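Local coordinates for exported protein (Bacteroides fragilis, PDB 4I17), which is of unknown function but, as a tetratricopeptide-repeat (TPR) protein of helical hairpins, probably serves as a scaffold for binding other proteins or peptides, at residues Q9-G14 and S31-L36; N22-F27 and D53-Y58; T44-G49 and D63-A68; T98-I103 and K114-Y119. All blocks are in the same frame, centred on the assembly; numbering follows the deposited sequence. Where two conformers were deposited one is given.

Contacts 1, 2 and 3 form a continuous block near the N-terminal end of this elongated helical chain, with centres 12 to 14 Å apart, and contact 4 lies close to the middle of the chain. Contact 1 shares helix 23-36 with contact 2, which shares helix 42-54 with contact 3. The joints are direct: Ser31 CB is 3.2 Å from Tyr64 OH, and Phe27 CD1 is 3.7 Å from Cys48 SG. Contact 4 is about 19 Å from contact 3, centre to centre, and does not touch it; helix 75-88 packs on both. No active site is known; the sulfate at contact 2 is probably from the crystallisation liquor.

Contact 1: residues Q9-G14 and S31-L36; sequences QLKNEG and SEYLKL
Leu10 and Tyr33 mark the closest approach of the two backbones, with CA atoms 5.6 Å apart. Segments 9-14 and 31-36 are both helical and run nearly antiparallel, their axes 8.6 Å apart at an angle of 154°. Leu10 and Lys11 both point toward helix 23-36 and meet different parts of it. The CB of Leu10 rests on the CB of Tyr33, while its CD1 reaches further across and touches two side chains, Leu36 CD1 at 3.7 Å and the CG of Glu32. Only the aliphatic part of Glu32 takes part: the chain bends at chi2 (59°) and carries the carboxylate away from helix 7-19. Helix 7-19 and helix 23-36, joined by a short turn, form an antiparallel helical hairpin, the kind of element from which TPR folds are built. On the other flank Lys11 lies alongside Tyr33, both side chains pointing the same way. Lys11 CB sits over the centre of the phenol ring, 3.8 Å from its centroid and 10° off the normal, a CH-pi contact. Because the lysine is extended beyond CG, its CD continues along the ring to reach Tyr33 OH at 3.7 Å. The hydroxyl itself is hydrogen-bonded to Asp41, whose OD2 also forms a long, weak ion pair with Lys11 NZ. Thr44 of helix 42-54 packs against both Lys11 and Tyr33.

Contact 2: residues N22-F27 and D53-Y58; sequences NYAVAF and DNIKKY. With SO4 (sulfate ion), chain C.
Over one face of the Tyr23 ring lies the side-chain amide of Asn54, its ND2 3.1 Å above the plane and over the centre. The amide is steeply inclined to the ring, the two planes 68° apart, and Asn54 CB adds a CH-pi contact on this face. The Phe27 ring is met obliquely by Ile55 CD1 and by the aliphatic run of Lys57, whose CD, in one of two conformers, comes to 3.6 Å from Phe27 CE2. Ile55 reaches between the two aromatic residues. Its chi1 of 64° sends the CG1 branch toward Phe27, where Ile55 CD1 lies 3.7 Å from Phe27 CB, and leaves CG2 against Tyr23 CB and the start of the Ala24 backbone. In the TPR array this joins the N-terminal end of helix 23-36 to the C-terminal end of helix 42-54. The latter ends in a Schellman motif with Lys56, at positive phi, as the C-prime residue, before the chain turns toward helix 58-70. At the start of helix 23-36, Asn22 is the N-cap: in one of its two conformers OD1 accepts from Val25 N at 3.1 Å, with the donor above the carbonyl plane. A sulfate ion sits here too, accepting from Ala24 N through O1 at 2.7 Å and from Tyr23 N through O2 at 3.1 Å. Its charge probably interacts favourably with the positive end of the helix dipole.

Contact 3: residues T44-G49 and D63-A68; sequences TAYNCG and DYFDIA
Tyr64 CB packs straight against the backbone of helix 42-54, 3.4 Å from Ala45 O and 3.6 Å from Gly49 N, and here the helices are at their closest. Gly49 and Tyr64 bring their CA atoms within 4.8 Å, and the segment axes come to 7.6 Å in an antiparallel crossing of 155°. The lack of a side chain at Gly49 makes room for Phe65, one ring face of which lies against Gly49 CA, offset toward the rim. The edge of that ring receives Tyr46, CE1 to CE1 at 3.6 Å, with the two rings oblique. On the side of Tyr64 that faces helix 42-54, Cys48 SG stands over the ring centre, 3.7 Å from the centroid and 5° off the normal; with SG anti to the backbone N (chi1 -167°), the sulfur extends to that face. Ala45 belongs to the tight part too, its CB touching Ile67 CG2. Packing thins at Ala68, whose CB is 4.3 Å from Tyr46 CB. On the partly exposed flank Asp63 and Asp66 take no part and form salt bridges with Lys59 and Lys82 respectively. No hydrogen bond crosses between the segments, so this antiparallel pair of helices in the TPR fold depends on close apolar, aromatic and sulfur-ring contacts.

Contact 4: residues T98-I103 and K114-Y119; sequences TLTEGI and KLYAIY
Tyr116 and Leu99 bury the most surface here, and their CA atoms, 6.1 Å apart, are the nearest between the segments. Leu99 reaches over the start of segment 114-119, crossing Leu115 at about a right angle, with CD1 3.8 Å from Leu115 CB and CD2 also in contact. Tyr116, its CG anti to the backbone N (chi1 -179°), extends its ring alongside helix 92-105. The OG1 of Thr100 meets that ring at its edge, in plane, 3.4 Å from CE1. Ile103 CG2 adds a looser contact with Tyr116 CB at 4.2 Å. The axes of the two segments, on the successive helices 92-105 and 110-129, are 9.7 Å apart and cross at 135°, less antiparallel than in contacts 1 and 3. Thr100 OG1 accepts from a water at 2.8 Å and also bonds Ile96 O; the same water reaches Tyr116 OH only weakly. Asp145 is the stronger partner of that hydroxyl, so the polar end of Tyr116 ties this apolar contact to the chain beyond helix 133-143.

Contact 1: residues Q9-G14 and S31-L36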
loop_
_atom_site.group_PDB
_atom_site.type_symbol
_atom_site.label_atom_id
_atom_site.label_comp_id
_atom_site.label_asym_id
_atom_site.label_seq_id
_atom_site.Cartn_x
_atom_site.Cartn_y
_atom_site.Cartn_z
ATOM N N GLN A 9 -16.212 -33.237 15.803
ATOM C CA GLN A 9 -17.618 -32.852 15.762
ATOM C C GLN A 9 -17.718 -31.326 15.711
ATOM O O GLN A 9 -18.528 -30.799 14.947
ATOM C CB GLN A 9 -18.350 -33.392 16.973
ATOM C CG GLN A 9 -19.865 -33.229 16.905
ATOM C CD GLN A 9 -20.557 -33.992 18.003
ATOM O OE1 GLN A 9 -20.075 -35.030 18.478
ATOM N NE2 GLN A 9 -21.718 -33.502 18.416
ATOM N N LEU A 10 -16.877 -30.612 16.510
ATOM C CA LEU A 10 -16.899 -29.126 16.479
ATOM C C LEU A 10 -16.517 -28.608 15.117
ATOM O O LEU A 10 -17.164 -27.692 14.617
ATOM C CB LEU A 10 -15.978 -28.518 17.527
ATOM C CG LEU A 10 -16.375 -28.738 18.979
ATOM C CD1 LEU A 10 -15.205 -28.431 19.887
ATOM C CD2 LEU A 10 -17.583 -27.877 19.369
ATOM N N LYS A 11 -15.483 -29.189 14.492
ATOM C CA LYS A 11 -15.095 -28.732 13.150
ATOM C C LYS A 11 -16.234 -28.993 12.130
ATOM O O LYS A 11 -16.501 -28.137 11.292
ATOM C CB LYS A 11 -13.811 -29.426 12.712
ATOM C CG LYS A 11 -13.327 -29.004 11.321
ATOM C CD LYS A 11 -12.163 -29.846 10.918
ATOM C CE LYS A 11 -11.671 -29.510 9.537
ATOM N NZ LYS A 11 -10.727 -30.552 9.033
ATOM N N ASN A 12 -16.904 -30.153 12.212
ATOM C CA ASN A 12 -18.013 -30.481 11.298
ATOM C C ASN A 12 -19.174 -29.516 11.508
ATOM O O ASN A 12 -19.785 -29.084 10.516
ATOM C CB ASN A 12 -18.493 -31.944 11.474
ATOM C CG ASN A 12 -17.511 -32.950 10.937
ATOM O OD1 ASN A 12 -16.732 -32.670 10.027
ATOM N ND2 ASN A 12 -17.544 -34.162 11.471
ATOM N N GLU A 13 -19.482 -29.178 12.782
ATOM C CA GLU A 13 -20.534 -28.198 13.128
ATOM C C GLU A 13 -20.168 -26.812 12.567
ATOM O O GLU A 13 -21.052 -26.116 12.080
ATOM C CB GLU A 13 -20.762 -28.108 14.648
ATOM C CG GLU A 13 -21.480 -29.339 15.184
ATOM C CD GLU A 13 -21.594 -29.527 16.686
ATOM O OE1 GLU A 13 -20.982 -28.746 17.452
ATOM O OE2 GLU A 13 -22.280 -30.491 17.097
ATOM N N GLY A 14 -18.890 -26.415 12.681
ATOM C CA GLY A 14 -18.421 -25.138 12.122
ATOM C C GLY A 14 -18.548 -25.119 10.605
ATOM O O GLY A 14 -18.997 -24.122 10.032
ATOM N N SER A 31 -13.287 -21.763 16.653
ATOM C CA SER A 31 -12.356 -21.275 17.687
ATOM C C SER A 31 -12.200 -22.310 18.808
ATOM O O SER A 31 -11.082 -22.544 19.254
ATOM C CB SER A 31 -12.784 -19.931 18.260
ATOM O OG SER A 31 -14.086 -20.025 18.801
ATOM N N GLU A 32 -13.291 -22.986 19.179
ATOM C CA GLU A 32 -13.244 -24.031 20.209
ATOM C C GLU A 32 -12.463 -25.235 19.697
ATOM O O GLU A 32 -11.628 -25.760 20.414
ATOM C CB GLU A 32 -14.665 -24.441 20.638
ATOM C CG GLU A 32 -14.687 -25.338 21.875
ATOM C CD GLU A 32 -14.065 -24.807 23.162
ATOM O OE1 GLU A 32 -14.072 -23.572 23.379
ATOM O OE2 GLU A 32 -13.606 -25.641 23.976
ATOM N N TYR A 33 -12.690 -25.635 18.443
ATOM C CA TYR A 33 -11.958 -26.759 17.841
ATOM C C TYR A 33 -10.459 -26.487 17.836
ATOM O O TYR A 33 -9.682 -27.353 18.247
ATOM C CB TYR A 33 -12.485 -26.972 16.418
ATOM C CG TYR A 33 -11.546 -27.736 15.519
ATOM C CD1 TYR A 33 -11.416 -29.115 15.626
ATOM C CD2 TYR A 33 -10.858 -27.091 14.492
ATOM C CE1 TYR A 33 -10.575 -29.831 14.772
ATOM C CE2 TYR A 33 -10.016 -27.794 13.635
ATOM C CZ TYR A 33 -9.890 -29.163 13.770
ATOM O OH TYR A 33 -9.080 -29.847 12.907
ATOM N N LEU A 34 -10.040 -25.282 17.375
ATOM C CA LEU A 34 -8.616 -24.931 17.321
ATOM C C LEU A 34 -7.986 -24.871 18.721
ATOM O O LEU A 34 -6.876 -25.359 18.898
ATOM C CB LEU A 34 -8.388 -23.624 16.564
ATOM C CG LEU A 34 -8.713 -23.731 15.057
ATOM C CD1 LEU A 34 -8.918 -22.335 14.438
ATOM C CD2 LEU A 34 -7.626 -24.506 14.311
ATOM N N LYS A 35 -8.693 -24.328 19.699
ATOM C CA LYS A 35 -8.223 -24.313 21.093
ATOM C C LYS A 35 -7.958 -25.752 21.607
ATOM O O LYS A 35 -6.935 -26.001 22.230
ATOM C CB LYS A 35 -9.269 -23.628 21.978
ATOM C CG LYS A 35 -8.912 -23.528 23.457
ATOM C CD LYS A 35 -10.130 -23.082 24.253
ATOM C CE LYS A 35 -9.797 -22.655 25.660
ATOM N NZ LYS A 35 -11.025 -22.300 26.428
ATOM N N LEU A 36 -8.851 -26.692 21.305
ATOM C CA LEU A 36 -8.752 -28.061 21.786
ATOM C C LEU A 36 -7.779 -28.970 21.003
ATOM O O LEU A 36 -7.471 -30.074 21.480
ATOM C CB LEU A 36 -10.147 -28.688 21.790
ATOM C CG LEU A 36 -11.192 -28.021 22.711
ATOM C CD1 LEU A 36 -12.587 -28.585 22.454
ATOM C CD2 LEU A 36 -10.826 -28.203 24.195
#

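Contact 2: residues N22-F27 and D53-Y58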
loop_
_atom_site.group_PDB
_atom_site.type_symbol
_atom_site.label_atom_id
_atom_site.label_comp_id
_atom_site.label_asym_id
_atom_site.label_seq_id
_atom_site.Cartn_x
_atom_site.Cartn_y
_atom_site.Cartn_z
ATOM N N ASN A 22 -23.692 -18.815 8.431
ATOM C CA ASN A 22 -23.780 -18.347 9.811
ATOM C C ASN A 22 -22.365 -18.249 10.322
ATOM O O ASN A 22 -21.844 -19.179 10.927
ATOM C CB ASN A 22 -24.660 -19.192 10.727
ATOM C CG ASN A 22 -24.994 -18.483 12.039
ATOM O OD1 ASN A 22 -24.180 -17.814 12.695
ATOM N ND2 ASN A 22 -26.218 -18.601 12.455
ATOM N N TYR A 23 -21.740 -17.110 10.061
ATOM C CA TYR A 23 -20.354 -16.854 10.462
ATOM C C TYR A 23 -20.167 -16.825 11.970
ATOM O O TYR A 23 -19.101 -17.239 12.426
ATOM C CB TYR A 23 -19.846 -15.544 9.874
ATOM C CG TYR A 23 -19.988 -15.449 8.367
ATOM C CD1 TYR A 23 -19.338 -16.357 7.523
ATOM C CD2 TYR A 23 -20.699 -14.407 7.782
ATOM C CE1 TYR A 23 -19.421 -16.236 6.129
ATOM C CE2 TYR A 23 -20.763 -14.260 6.399
ATOM C CZ TYR A 23 -20.126 -15.172 5.574
ATOM O OH TYR A 23 -20.198 -14.983 4.209
ATOM N N ALA A 24 -21.190 -16.371 12.762
ATOM C CA ALA A 24 -21.025 -16.321 14.233
ATOM C C ALA A 24 -20.910 -17.725 14.815
ATOM O O ALA A 24 -20.075 -17.966 15.694
ATOM C CB ALA A 24 -22.198 -15.617 14.878
ATOM N N VAL A 25 -21.758 -18.649 14.359
ATOM C CA VAL A 25 -21.669 -20.033 14.836
ATOM C C VAL A 25 -20.367 -20.668 14.328
ATOM O O VAL A 25 -19.729 -21.409 15.079
ATOM C CB VAL A 25 -22.891 -20.894 14.433
ATOM C CG1 VAL A 25 -22.654 -22.374 14.794
ATOM C CG2 VAL A 25 -24.134 -20.369 15.138
ATOM N N ALA A 26 -20.000 -20.432 13.063
ATOM C CA ALA A 26 -18.771 -21.045 12.529
ATOM C C ALA A 26 -17.588 -20.572 13.347
ATOM O O ALA A 26 -16.745 -21.366 13.734
ATOM C CB ALA A 26 -18.594 -20.689 11.059
ATOM N N PHE A 27 -17.565 -19.280 13.692
ATOM C CA PHE A 27 -16.457 -18.758 14.506
ATOM C C PHE A 27 -16.448 -19.473 15.871
ATOM O O PHE A 27 -15.388 -19.905 16.288
ATOM C CB PHE A 27 -16.544 -17.227 14.673
ATOM C CG PHE A 27 -15.555 -16.718 15.689
ATOM C CD1 PHE A 27 -14.214 -16.551 15.353
ATOM C CD2 PHE A 27 -15.943 -16.479 16.997
ATOM C CE1 PHE A 27 -13.284 -16.147 16.312
ATOM C CE2 PHE A 27 -15.007 -16.083 17.957
ATOM C CZ PHE A 27 -13.687 -15.924 17.602
ATOM N N ASP A 53 -13.609 -11.836 11.214
ATOM C CA ASP A 53 -13.628 -10.508 10.620
ATOM C C ASP A 53 -15.058 -10.178 10.214
ATOM O O ASP A 53 -15.486 -9.045 10.442
ATOM C CB ASP A 53 -12.680 -10.440 9.429
ATOM C CG ASP A 53 -12.616 -9.048 8.844
ATOM O OD1 ASP A 53 -11.955 -8.174 9.460
ATOM O OD2 ASP A 53 -13.285 -8.810 7.825
ATOM N N ASN A 54 -15.822 -11.200 9.706
ATOM C CA ASN A 54 -17.210 -10.992 9.248
ATOM C C ASN A 54 -18.131 -10.626 10.407
ATOM O O ASN A 54 -19.116 -9.934 10.196
ATOM C CB ASN A 54 -17.765 -12.217 8.521
ATOM C CG ASN A 54 -17.073 -12.599 7.229
ATOM O OD1 ASN A 54 -16.239 -11.886 6.680
ATOM N ND2 ASN A 54 -17.370 -13.781 6.735
ATOM N N ILE A 55 -17.810 -11.057 11.629
ATOM C CA ILE A 55 -18.681 -10.746 12.766
ATOM C C ILE A 55 -18.066 -9.637 13.640
ATOM O O ILE A 55 -18.537 -9.370 14.747
ATOM C CB ILE A 55 -19.053 -12.006 13.570
ATOM C CG1 ILE A 55 -17.793 -12.648 14.219
ATOM C CG2 ILE A 55 -19.843 -13.001 12.683
ATOM C CD1 ILE A 55 -18.056 -13.916 15.051
ATOM N N LYS A 56 -17.066 -8.945 13.094
ATOM C CA LYS A 56 -16.412 -7.779 13.684
ATOM C C LYS A 56 -15.540 -8.076 14.913
ATOM O O LYS A 56 -15.305 -7.181 15.720
ATOM C CB LYS A 56 -17.435 -6.663 14.002
ATOM C CG LYS A 56 -18.222 -6.252 12.762
ATOM C CD LYS A 56 -19.202 -5.129 13.044
ATOM C CE LYS A 56 -20.037 -4.838 11.828
ATOM N NZ LYS A 56 -19.260 -4.109 10.791
ATOM N N LYS A 57 -15.024 -9.299 15.027
ATOM C CA LYS A 57 -14.078 -9.664 16.087
ATOM C C LYS A 57 -12.702 -9.508 15.432
ATOM O O LYS A 57 -12.045 -10.496 15.066
ATOM C CB LYS A 57 -14.363 -11.087 16.620
ATOM C CG LYS A 57 -15.780 -11.261 17.195
ATOM C CD LYS A 57 -15.920 -12.636 17.878
ATOM C CE LYS A 57 -17.297 -12.904 18.459
ATOM N NZ LYS A 57 -17.664 -11.947 19.528
ATOM N N TYR A 58 -12.315 -8.257 15.175
ATOM C CA TYR A 58 -11.087 -7.975 14.418
ATOM C C TYR A 58 -9.816 -8.448 15.056
ATOM O O TYR A 58 -8.966 -8.945 14.314
ATOM C CB TYR A 58 -10.958 -6.497 14.057
ATOM C CG TYR A 58 -12.213 -5.924 13.439
ATOM C CD1 TYR A 58 -12.753 -6.469 12.274
ATOM C CD2 TYR A 58 -12.838 -4.809 13.990
ATOM C CE1 TYR A 58 -13.925 -5.964 11.722
ATOM C CE2 TYR A 58 -14.014 -4.302 13.447
ATOM C CZ TYR A 58 -14.525 -4.856 12.291
ATOM O OH TYR A 58 -15.646 -4.326 11.727
HETATM S S SO4 C . -23.860 -14.162 11.152
HETATM O O1 SO4 C . -23.537 -15.165 12.083
HETATM O O2 SO4 C . -23.198 -14.393 9.875
HETATM O O3 SO4 C . -25.303 -14.155 10.904
HETATM O O4 SO4 C . -23.477 -12.857 11.700
#

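Contact 3: residues T44-G49 and D63-A68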
loop_
_atom_site.group_PDB
_atom_site.type_symbol
_atom_site.label_atom_id
_atom_site.label_comp_id
_atom_site.label_asym_id
_atom_site.label_seq_id
_atom_site.Cartn_x
_atom_site.Cartn_y
_atom_site.Cartn_z
ATOM N N THR A 44 -8.650 -24.531 8.742
ATOM C CA THR A 44 -9.701 -24.080 9.645
ATOM C C THR A 44 -9.303 -22.750 10.261
ATOM O O THR A 44 -10.158 -21.891 10.381
ATOM C CB THR A 44 -9.997 -25.143 10.692
ATOM O OG1 THR A 44 -10.499 -26.282 9.992
ATOM C CG2 THR A 44 -11.036 -24.682 11.706
ATOM N N ALA A 45 -8.014 -22.553 10.619
ATOM C CA ALA A 45 -7.596 -21.247 11.168
ATOM C C ALA A 45 -7.884 -20.095 10.186
ATOM O O ALA A 45 -8.380 -19.056 10.616
ATOM C CB ALA A 45 -6.125 -21.264 11.518
ATOM N N TYR A 46 -7.590 -20.282 8.885
ATOM C CA TYR A 46 -7.858 -19.270 7.882
ATOM C C TYR A 46 -9.391 -19.003 7.843
ATOM O O TYR A 46 -9.820 -17.851 7.897
ATOM C CB TYR A 46 -7.295 -19.689 6.496
ATOM C CG TYR A 46 -7.681 -18.675 5.437
ATOM C CD1 TYR A 46 -6.971 -17.482 5.297
ATOM C CD2 TYR A 46 -8.844 -18.832 4.688
ATOM C CE1 TYR A 46 -7.396 -16.488 4.425
ATOM C CE2 TYR A 46 -9.276 -17.844 3.810
ATOM C CZ TYR A 46 -8.553 -16.667 3.693
ATOM O OH TYR A 46 -8.956 -15.679 2.836
ATOM N N ASN A 47 -10.209 -20.075 7.768
ATOM C CA ASN A 47 -11.665 -19.894 7.719
ATOM C C ASN A 47 -12.162 -19.175 8.959
ATOM O O ASN A 47 -13.051 -18.336 8.862
ATOM C CB ASN A 47 -12.363 -21.255 7.607
ATOM C CG ASN A 47 -12.272 -21.834 6.222
ATOM O OD1 ASN A 47 -12.072 -21.127 5.220
ATOM N ND2 ASN A 47 -12.465 -23.126 6.130
ATOM N N CYS A 48 -11.578 -19.507 10.127
ATOM C CA CYS A 48 -11.960 -18.912 11.417
ATOM C C CYS A 48 -11.648 -17.414 11.408
ATOM O O CYS A 48 -12.484 -16.621 11.846
ATOM C CB CYS A 48 -11.261 -19.631 12.567
ATOM S SG CYS A 48 -11.939 -19.246 14.206
ATOM N N GLY A 49 -10.494 -17.028 10.843
ATOM C CA GLY A 49 -10.109 -15.609 10.717
ATOM C C GLY A 49 -11.099 -14.820 9.887
ATOM O O GLY A 49 -11.494 -13.708 10.274
ATOM N N ASP A 63 -5.435 -12.824 15.014
ATOM C CA ASP A 63 -4.835 -13.974 15.710
ATOM C C ASP A 63 -4.962 -15.265 14.879
ATOM O O ASP A 63 -4.002 -16.022 14.789
ATOM C CB ASP A 63 -5.461 -14.188 17.117
ATOM C CG ASP A 63 -5.046 -13.120 18.138
ATOM O OD1 ASP A 63 -3.954 -12.549 17.988
ATOM O OD2 ASP A 63 -5.823 -12.859 19.078
ATOM N N TYR A 64 -6.130 -15.528 14.298
ATOM C CA TYR A 64 -6.316 -16.724 13.482
ATOM C C TYR A 64 -5.548 -16.631 12.163
ATOM O O TYR A 64 -4.919 -17.615 11.778
ATOM C CB TYR A 64 -7.804 -17.039 13.250
ATOM C CG TYR A 64 -8.401 -17.523 14.548
ATOM C CD1 TYR A 64 -8.027 -18.748 15.094
ATOM C CD2 TYR A 64 -9.240 -16.705 15.297
ATOM C CE1 TYR A 64 -8.486 -19.150 16.352
ATOM C CE2 TYR A 64 -9.718 -17.103 16.547
ATOM C CZ TYR A 64 -9.333 -18.320 17.071
ATOM O OH TYR A 64 -9.797 -18.681 18.306
ATOM N N PHE A 65 -5.545 -15.469 11.492
ATOM C CA PHE A 65 -4.727 -15.386 10.261
ATOM C C PHE A 65 -3.234 -15.616 10.597
ATOM O O PHE A 65 -2.521 -16.201 9.792
ATOM C CB PHE A 65 -4.936 -14.049 9.566
ATOM C CG PHE A 65 -6.319 -13.890 8.972
ATOM C CD1 PHE A 65 -6.793 -14.788 8.011
ATOM C CD2 PHE A 65 -7.135 -12.815 9.336
ATOM C CE1 PHE A 65 -8.036 -14.600 7.413
ATOM C CE2 PHE A 65 -8.379 -12.628 8.733
ATOM C CZ PHE A 65 -8.813 -13.512 7.758
ATOM N N ASP A 66 -2.788 -15.214 11.801
ATOM C CA ASP A 66 -1.398 -15.420 12.233
ATOM C C ASP A 66 -1.057 -16.923 12.315
ATOM O O ASP A 66 0.075 -17.304 12.028
ATOM C CB ASP A 66 -1.169 -14.771 13.609
ATOM C CG ASP A 66 -0.445 -13.437 13.609
ATOM O OD1 ASP A 66 0.460 -13.246 12.758
ATOM O OD2 ASP A 66 -0.701 -12.624 14.531
ATOM N N ILE A 67 -2.026 -17.760 12.717
ATOM C CA ILE A 67 -1.866 -19.223 12.815
ATOM C C ILE A 67 -1.600 -19.736 11.419
ATOM O O ILE A 67 -0.640 -20.476 11.209
ATOM C CB ILE A 67 -3.070 -19.942 13.490
ATOM C CG1 ILE A 67 -3.223 -19.504 14.977
ATOM C CG2 ILE A 67 -2.926 -21.484 13.389
ATOM C CD1 ILE A 67 -4.533 -20.002 15.669
ATOM N N ALA A 68 -2.418 -19.319 10.448
ATOM C CA ALA A 68 -2.218 -19.722 9.051
ATOM C C ALA A 68 -0.852 -19.259 8.558
ATOM O O ALA A 68 -0.138 -20.035 7.915
ATOM C CB ALA A 68 -3.329 -19.151 8.169
#

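Contact 4: residues T98-I103 and K114-Y119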
loop_
_atom_site.group_PDB
_atom_site.type_symbol
_atom_site.label_atom_id
_atom_site.label_comp_id
_atom_site.label_asym_id
_atom_site.label_seq_id
_atom_site.Cartn_x
_atom_site.Cartn_y
_atom_site.Cartn_z
ATOM N N THR A 98 1.828 -5.019 8.086
ATOM C CA THR A 98 1.434 -6.387 7.713
ATOM C C THR A 98 1.594 -6.578 6.231
ATOM O O THR A 98 2.158 -7.591 5.813
ATOM C CB THR A 98 -0.005 -6.711 8.162
ATOM O OG1 THR A 98 -0.098 -6.466 9.561
ATOM C CG2 THR A 98 -0.361 -8.175 7.921
ATOM N N LEU A 99 1.121 -5.618 5.421
ATOM C CA LEU A 99 1.323 -5.759 3.974
ATOM C C LEU A 99 2.810 -5.815 3.632
ATOM O O LEU A 99 3.178 -6.530 2.703
ATOM C CB LEU A 99 0.654 -4.616 3.201
ATOM C CG LEU A 99 -0.892 -4.614 3.220
ATOM C CD1 LEU A 99 -1.413 -3.340 2.563
ATOM C CD2 LEU A 99 -1.457 -5.832 2.466
ATOM N N THR A 100 3.662 -5.054 4.369
ATOM C CA THR A 100 5.113 -5.012 4.126
ATOM C C THR A 100 5.694 -6.398 4.406
ATOM O O THR A 100 6.501 -6.896 3.624
ATOM C CB THR A 100 5.777 -3.891 4.936
ATOM O OG1 THR A 100 5.133 -2.647 4.618
ATOM C CG2 THR A 100 7.287 -3.765 4.640
ATOM N N GLU A 101 5.279 -7.026 5.519
ATOM C CA GLU A 101 5.692 -8.386 5.862
ATOM C C GLU A 101 5.226 -9.359 4.771
ATOM O O GLU A 101 5.995 -10.198 4.345
ATOM C CB GLU A 101 5.118 -8.800 7.231
ATOM C CG GLU A 101 5.845 -8.168 8.411
ATOM C CD GLU A 101 7.353 -8.367 8.424
ATOM O OE1 GLU A 101 7.805 -9.534 8.350
ATOM O OE2 GLU A 101 8.083 -7.349 8.469
ATOM N N GLY A 102 4.010 -9.165 4.268
ATOM C CA GLY A 102 3.458 -10.004 3.208
ATOM C C GLY A 102 4.203 -9.908 1.893
ATOM O O GLY A 102 4.453 -10.941 1.280
ATOM N N ILE A 103 4.604 -8.671 1.457
ATOM C CA ILE A 103 5.345 -8.502 0.188
ATOM C C ILE A 103 6.736 -9.128 0.298
ATOM O O ILE A 103 7.265 -9.575 -0.708
ATOM C CB ILE A 103 5.452 -7.056 -0.375
ATOM C CG1 ILE A 103 6.209 -6.086 0.546
ATOM C CG2 ILE A 103 4.137 -6.488 -0.870
ATOM C CD1 ILE A 103 7.483 -5.560 -0.047
ATOM N N LYS A 114 -0.760 -4.705 -5.100
ATOM C CA LYS A 114 -1.754 -3.664 -5.370
ATOM C C LYS A 114 -2.104 -2.932 -4.086
ATOM O O LYS A 114 -2.061 -1.722 -4.077
ATOM C CB LYS A 114 -3.028 -4.218 -6.029
ATOM C CG LYS A 114 -2.862 -4.592 -7.499
ATOM C CD LYS A 114 -4.144 -5.234 -8.041
ATOM C CE LYS A 114 -4.076 -5.543 -9.521
ATOM N NZ LYS A 114 -3.141 -6.659 -9.827
ATOM N N LEU A 115 -2.408 -3.661 -2.990
ATOM C CA LEU A 115 -2.765 -3.018 -1.717
ATOM C C LEU A 115 -1.628 -2.158 -1.145
ATOM O O LEU A 115 -1.873 -1.048 -0.645
ATOM C CB LEU A 115 -3.175 -4.079 -0.701
ATOM C CG LEU A 115 -4.378 -4.917 -1.134
ATOM C CD1 LEU A 115 -4.524 -6.168 -0.259
ATOM C CD2 LEU A 115 -5.649 -4.081 -1.154
ATOM N N TYR A 116 -0.410 -2.673 -1.211
ATOM C CA TYR A 116 0.781 -1.975 -0.725
ATOM C C TYR A 116 0.973 -0.665 -1.497
ATOM O O TYR A 116 1.153 0.407 -0.918
ATOM C CB TYR A 116 2.005 -2.888 -0.928
ATOM C CG TYR A 116 3.313 -2.308 -0.445
ATOM C CD1 TYR A 116 3.752 -2.515 0.861
ATOM C CD2 TYR A 116 4.128 -1.563 -1.299
ATOM C CE1 TYR A 116 4.969 -1.998 1.302
ATOM C CE2 TYR A 116 5.322 -0.995 -0.849
ATOM C CZ TYR A 116 5.754 -1.254 0.440
ATOM O OH TYR A 116 6.942 -0.734 0.883
ATOM N N ALA A 117 0.982 -0.776 -2.819
ATOM C CA ALA A 117 1.199 0.387 -3.658
ATOM C C ALA A 117 0.043 1.376 -3.510
ATOM O O ALA A 117 0.312 2.567 -3.466
ATOM C CB ALA A 117 1.359 -0.042 -5.102
ATOM N N ILE A 118 -1.226 0.913 -3.421
ATOM C CA ILE A 118 -2.356 1.863 -3.302
ATOM C C ILE A 118 -2.212 2.655 -1.996
ATOM O O ILE A 118 -2.451 3.867 -1.975
ATOM C CB ILE A 118 -3.721 1.123 -3.430
ATOM C CG1 ILE A 118 -3.940 0.783 -4.922
ATOM C CG2 ILE A 118 -4.913 1.967 -2.877
ATOM C CD1 ILE A 118 -4.879 -0.343 -5.164
ATOM N N TYR A 119 -1.803 1.979 -0.931
ATOM C CA TYR A 119 -1.653 2.643 0.369
ATOM C C TYR A 119 -0.678 3.834 0.272
ATOM O O TYR A 119 -0.979 4.952 0.725
ATOM C CB TYR A 119 -1.146 1.639 1.412
ATOM C CG TYR A 119 -0.870 2.308 2.736
ATOM C CD1 TYR A 119 -1.889 2.505 3.663
ATOM C CD2 TYR A 119 0.398 2.801 3.039
ATOM C CE1 TYR A 119 -1.649 3.174 4.868
ATOM C CE2 TYR A 119 0.647 3.470 4.236
ATOM C CZ TYR A 119 -0.377 3.626 5.160
ATOM O OH TYR A 119 -0.140 4.250 6.355
HETATM O O HOH W 1 6.563 -0.325 4.201
#